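Side-chain contacts in flavoprotein (Thermotoga maritima, PDB 5V8S), which probably transfers electrons as an FMN-binding oxidoreductase of the flavo-diiron family, with a mu-oxo-diiron centre in its metallo-beta-lactamase-like part: residues Lys155-Pro160 / Ser229-Lys234; Leu242-Lys245 / Gln249-Leu252. The protein carries 1 engineered substitution. All coordinates share one frame; numbering follows the deposited sequence.

Interaction 1. Residues Lys155-Pro160 / Ser229-Lys234; sequences KFVMTP and SSLKIK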
loop_
_atom_site.group_PDB
_atom_site.type_symbol
_atom_site.label_atom_id
_atom_site.label_comp_id
_atom_site.label_asym_id
_atom_site.label_seq_id
_atom_site.Cartn_x
_atom_site.Cartn_y
_atom_site.Cartn_z
ATOM N N LYS A 155 -19.909 -36.522 8.968
ATOM C CA LYS A 155 -20.856 -35.868 8.080
ATOM C C LYS A 155 -20.175 -34.657 7.460
ATOM O O LYS A 155 -19.572 -33.852 8.169
ATOM C CB LYS A 155 -22.094 -35.426 8.858
ATOM C CG LYS A 155 -23.174 -34.792 7.997
ATOM C CD LYS A 155 -24.428 -34.485 8.804
ATOM C CE LYS A 155 -25.595 -34.148 7.894
ATOM N NZ LYS A 155 -25.940 -35.295 6.975
ATOM N N PHE A 156 -20.253 -34.539 6.137
ATOM C CA PHE A 156 -19.574 -33.477 5.409
ATOM C C PHE A 156 -20.597 -32.469 4.914
ATOM O O PHE A 156 -21.571 -32.832 4.246
ATOM C CB PHE A 156 -18.743 -34.064 4.268
ATOM C CG PHE A 156 -17.728 -35.040 4.757
ATOM C CD1 PHE A 156 -16.531 -34.601 5.267
ATOM C CD2 PHE A 156 -18.024 -36.392 4.819
ATOM C CE1 PHE A 156 -15.609 -35.485 5.778
ATOM C CE2 PHE A 156 -17.106 -37.279 5.319
ATOM C CZ PHE A 156 -15.892 -36.823 5.811
ATOM N N VAL A 157 -20.369 -31.203 5.239
ATOM C CA VAL A 157 -21.286 -30.132 4.898
ATOM C C VAL A 157 -20.521 -29.125 4.048
ATOM O O VAL A 157 -19.548 -28.519 4.518
ATOM C CB VAL A 157 -21.838 -29.465 6.163
ATOM C CG1 VAL A 157 -22.749 -28.316 5.793
ATOM C CG2 VAL A 157 -22.551 -30.503 7.055
ATOM N N MET A 158 -20.965 -28.934 2.813
ATOM C CA MET A 158 -20.314 -27.954 1.947
ATOM C C MET A 158 -20.658 -26.547 2.419
ATOM O O MET A 158 -21.824 -26.232 2.679
ATOM C CB MET A 158 -20.767 -28.135 0.498
ATOM C CG MET A 158 -20.504 -29.513 -0.099
ATOM S SD MET A 158 -18.811 -30.110 0.032
ATOM C CE MET A 158 -18.989 -31.391 1.277
ATOM N N THR A 159 -19.646 -25.704 2.547
ATOM C CA THR A 159 -19.837 -24.302 2.909
ATOM C C THR A 159 -19.053 -23.461 1.911
ATOM O O THR A 159 -18.038 -22.840 2.252
ATOM C CB THR A 159 -19.411 -24.038 4.357
ATOM O OG1 THR A 159 -18.017 -24.332 4.521
ATOM C CG2 THR A 159 -20.237 -24.907 5.319
ATOM N N PRO A 160 -19.511 -23.416 0.659
ATOM C CA PRO A 160 -18.701 -22.804 -0.405
ATOM C C PRO A 160 -18.451 -21.322 -0.176
ATOM O O PRO A 160 -19.256 -20.611 0.427
ATOM C CB PRO A 160 -19.541 -23.028 -1.667
ATOM C CG PRO A 160 -20.949 -23.197 -1.165
ATOM C CD PRO A 160 -20.836 -23.848 0.180
ATOM N N SER A 229 -26.969 -24.422 11.490
ATOM C CA SER A 229 -27.851 -24.221 12.633
ATOM C C SER A 229 -28.746 -25.424 12.895
ATOM O O SER A 229 -29.329 -25.513 13.977
ATOM C CB SER A 229 -28.717 -22.977 12.426
ATOM O OG SER A 229 -29.721 -23.214 11.458
ATOM N N SER A 230 -28.885 -26.334 11.934
ATOM C CA SER A 230 -29.657 -27.552 12.148
ATOM C C SER A 230 -28.847 -28.662 12.802
ATOM O O SER A 230 -29.386 -29.753 13.029
ATOM C CB SER A 230 -30.208 -28.064 10.819
ATOM O OG SER A 230 -29.191 -28.710 10.075
ATOM N N LEU A 231 -27.581 -28.417 13.115
ATOM C CA LEU A 231 -26.718 -29.392 13.750
ATOM C C LEU A 231 -26.472 -28.956 15.182
ATOM O O LEU A 231 -26.308 -27.763 15.455
ATOM C CB LEU A 231 -25.372 -29.470 13.025
ATOM C CG LEU A 231 -25.410 -30.026 11.599
ATOM C CD1 LEU A 231 -24.058 -29.811 10.935
ATOM C CD2 LEU A 231 -25.794 -31.507 11.586
ATOM N N LYS A 232 -26.446 -29.917 16.096
ATOM C CA LYS A 232 -26.059 -29.632 17.469
ATOM C C LYS A 232 -24.542 -29.533 17.510
ATOM O O LYS A 232 -23.844 -30.514 17.245
ATOM C CB LYS A 232 -26.571 -30.730 18.400
ATOM C CG LYS A 232 -26.003 -30.664 19.816
ATOM C CD LYS A 232 -26.270 -29.323 20.495
ATOM C CE LYS A 232 -25.533 -29.228 21.835
ATOM N NZ LYS A 232 -25.673 -27.898 22.487
ATOM N N ILE A 233 -24.022 -28.346 17.802
ATOM C CA ILE A 233 -22.580 -28.129 17.825
ATOM C C ILE A 233 -22.135 -28.071 19.277
ATOM O O ILE A 233 -22.528 -27.164 20.024
ATOM C CB ILE A 233 -22.177 -26.864 17.052
ATOM C CG1 ILE A 233 -22.567 -27.002 15.575
ATOM C CG2 ILE A 233 -20.681 -26.637 17.190
ATOM C CD1 ILE A 233 -22.269 -25.789 14.738
ATOM N N LYS A 234 -21.305 -29.029 19.676
ATOM C CA LYS A 234 -20.738 -29.031 21.017
ATOM C C LYS A 234 -19.319 -28.475 21.076
ATOM O O LYS A 234 -18.888 -28.047 22.154
ATOM C CB LYS A 234 -20.829 -30.434 21.651
ATOM C CG LYS A 234 -19.756 -31.433 21.298
ATOM C CD LYS A 234 -19.973 -32.738 22.080
ATOM C CE LYS A 234 -18.833 -33.737 21.874
ATOM N NZ LYS A 234 -19.150 -35.106 22.379
#

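Interaction 2. Residues Leu242-Lys245 / Gln249-Leu252; sequences LIWK and QRLL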
loop_
_atom_site.group_PDB
_atom_site.type_symbol
_atom_site.label_atom_id
_atom_site.label_comp_id
_atom_site.label_asym_id
_atom_site.label_seq_id
_atom_site.Cartn_x
_atom_site.Cartn_y
_atom_site.Cartn_z
ATOM N N LEU A 242 -7.965 -20.147 18.332
ATOM C CA LEU A 242 -8.485 -20.899 19.458
ATOM C C LEU A 242 -9.465 -21.981 19.019
ATOM O O LEU A 242 -10.207 -21.837 18.043
ATOM C CB LEU A 242 -9.225 -19.948 20.386
ATOM C CG LEU A 242 -8.415 -19.026 21.299
ATOM C CD1 LEU A 242 -9.376 -18.422 22.306
ATOM C CD2 LEU A 242 -7.260 -19.752 22.010
ATOM N N ILE A 243 -9.501 -23.050 19.819
ATOM C CA ILE A 243 -10.535 -24.078 19.773
ATOM C C ILE A 243 -11.631 -23.663 20.739
ATOM O O ILE A 243 -11.344 -23.100 21.803
ATOM C CB ILE A 243 -9.930 -25.431 20.181
ATOM C CG1 ILE A 243 -8.912 -25.870 19.139
ATOM C CG2 ILE A 243 -11.002 -26.493 20.408
ATOM C CD1 ILE A 243 -7.913 -26.837 19.683
ATOM N N TRP A 244 -12.879 -23.948 20.386
ATOM C CA TRP A 244 -14.029 -23.556 21.197
ATOM C C TRP A 244 -14.732 -24.808 21.711
ATOM O O TRP A 244 -15.486 -25.453 20.979
ATOM C CB TRP A 244 -14.960 -22.654 20.396
ATOM C CG TRP A 244 -14.289 -21.368 20.006
ATOM C CD1 TRP A 244 -13.303 -21.196 19.064
ATOM C CD2 TRP A 244 -14.528 -20.070 20.571
ATOM N NE1 TRP A 244 -12.936 -19.871 19.009
ATOM C CE2 TRP A 244 -13.677 -19.161 19.916
ATOM C CE3 TRP A 244 -15.397 -19.590 21.547
ATOM C CZ2 TRP A 244 -13.665 -17.800 20.223
ATOM C CZ3 TRP A 244 -15.382 -18.240 21.856
ATOM C CH2 TRP A 244 -14.525 -17.360 21.190
ATOM N N LYS A 245 -14.466 -25.140 22.968
ATOM C CA LYS A 245 -15.093 -26.263 23.650
ATOM C C LYS A 245 -16.135 -25.847 24.674
ATOM O O LYS A 245 -17.069 -26.606 24.936
ATOM C CB LYS A 245 -14.014 -27.096 24.356
ATOM C CG LYS A 245 -13.180 -27.941 23.405
ATOM C CD LYS A 245 -11.912 -28.493 24.068
ATOM C CE LYS A 245 -12.211 -29.459 25.189
ATOM N NZ LYS A 245 -10.946 -29.995 25.798
ATOM N N GLN A 249 -21.053 -21.411 20.390
ATOM C CA GLN A 249 -22.075 -20.532 19.835
ATOM C C GLN A 249 -21.654 -19.074 19.938
ATOM O O GLN A 249 -22.051 -18.253 19.103
ATOM C CB GLN A 249 -23.427 -20.749 20.522
ATOM C CG GLN A 249 -24.602 -20.160 19.748
ATOM C CD GLN A 249 -24.693 -20.668 18.307
ATOM O OE1 GLN A 249 -24.640 -21.876 18.047
ATOM N NE2 GLN A 249 -24.840 -19.744 17.367
ATOM N N ARG A 250 -20.829 -18.737 20.930
ATOM C CA ARG A 250 -20.350 -17.362 21.042
ATOM C C ARG A 250 -19.538 -16.985 19.812
ATOM O O ARG A 250 -19.635 -15.857 19.307
ATOM C CB ARG A 250 -19.496 -17.210 22.300
ATOM C CG ARG A 250 -19.013 -15.800 22.564
ATOM C CD ARG A 250 -18.246 -15.756 23.879
ATOM N NE ARG A 250 -17.751 -14.432 24.210
ATOM C CZ ARG A 250 -17.080 -14.146 25.317
ATOM N NH1 ARG A 250 -16.837 -15.092 26.216
ATOM N NH2 ARG A 250 -16.656 -12.907 25.532
ATOM N N LEU A 251 -18.722 -17.916 19.329
ATOM C CA LEU A 251 -17.927 -17.661 18.140
ATOM C C LEU A 251 -18.811 -17.576 16.904
ATOM O O LEU A 251 -18.621 -16.690 16.059
ATOM C CB LEU A 251 -16.862 -18.746 17.994
ATOM C CG LEU A 251 -16.076 -18.700 16.685
ATOM C CD1 LEU A 251 -15.110 -17.525 16.663
ATOM C CD2 LEU A 251 -15.344 -19.983 16.457
ATOM N N LEU A 252 -19.780 -18.487 16.770
ATOM C CA LEU A 252 -20.676 -18.419 15.619
ATOM C C LEU A 252 -21.468 -17.111 15.617
ATOM O O LEU A 252 -21.643 -16.487 14.563
ATOM C CB LEU A 252 -21.579 -19.658 15.574
ATOM C CG LEU A 252 -20.771 -20.955 15.347
ATOM C CD1 LEU A 252 -21.647 -22.210 15.498
ATOM C CD2 LEU A 252 -20.029 -20.982 13.999
#

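Interaction 1. Residues Lys155-Pro160 / Ser229-Lys234
Leu-231 reaches from its loop toward Val-157 and Lys-155, two residues on the same side of a beta strand, and the touch is light and wholly apolar. Start at its CB, which points toward the strand but touches nothing there. CG comes closer without touching, and the contact is made where the side chain forks. The CD1 branch extends toward the valine, with Leu-231 CD1 4.2 Å from Val-157 CG2. The CD2 branch leans the other way, to the lysine: Leu-231 CD2 stands 4.3 Å from Lys-155 CD, a methyl against the middle of an aliphatic chain. That chain is in place because Lys-155 leaves the strand with CG anti to the backbone N (chi1 -177°) and stays extended to CE. A turn at the last torsion (chi4 61°) then sets NZ, which hydrogen-bonds Gly-144 O and forms a salt bridge with Glu-146. Only 89 Å² is buried in all. In the five-stranded mixed sheet of the metallo-beta-lactamase-like domain, strand 152-158 runs between 146-149 and 168-172; Leu-231 follows helix 218-228, whose Lys-227 and Leu-228 also touch Val-157, and leads into 235-238, at the opposite border of the sheet from 146-149.

Interaction 2. Residues Leu242-Lys245 / Gln249-Leu252
Trp-244 receives the helical turn 249-252 mainly through Leu-251, with Arg-250 adding a smaller touch. Gln-249, at the start of the turn, points its CB away from the tryptophan, and its NE2 hydrogen-bonds Asn-253 OD1 one turn further on. Next comes Arg-250, whose CB approaches the benzo part of the indole obliquely, 4.3 Å from Trp-244 CZ3. Its side chain then runs out fully extended, and NH1 ends in a salt bridge with Glu-196 at the start of helix 196-214. Trp-244 thereby joins the loop after strand 235-238 to helix 248-260 in the metallo-beta-lactamase fold. Segment 242-245 begins two residues after His-240 of the diiron pocket, though the side chain of Leu-251 is about 14 Å from the metal centre. Leu-251 carries most of the contact, its side chain crossing the indole at about a right angle. Leu-251 CB sits 3.6 Å above the ring plane, over its centre. A chi1 of 172° swings the fork away from the backbone N and on over the same face: Leu-251 CD2 makes a CH-pi contact 3.6 Å from the centroid of the Trp-244 five-membered ring, 19° off the normal, while Leu-251 CD1 lies 3.9 Å from Trp-244 CZ2. Last, Leu-252 packs on Leu-236 of strand 235-238.

How the interactions relate
Interaction 1 closes before interaction 2 opens, and residues 235-241, strand 235-238 and the start of the loop after it, lie between them: 229-234 leads into the strand and 242-245 follows that first piece of loop. Their centres are 14 Å apart, on the same side of the chain's centre, and they meet directly where Ile-233 CD1 packs 3.7 Å from Leu-252 CD1. Strand 235-238 is an outer strand of the five-stranded mixed sheet that also holds 152-158, so one contact ties its incoming loop to a strand near the far side of that sheet, and the other packs its outgoing loop against helix 248-260. His-240, which belongs to the diiron pocket, comes between strand 235-238 and segment 242-245.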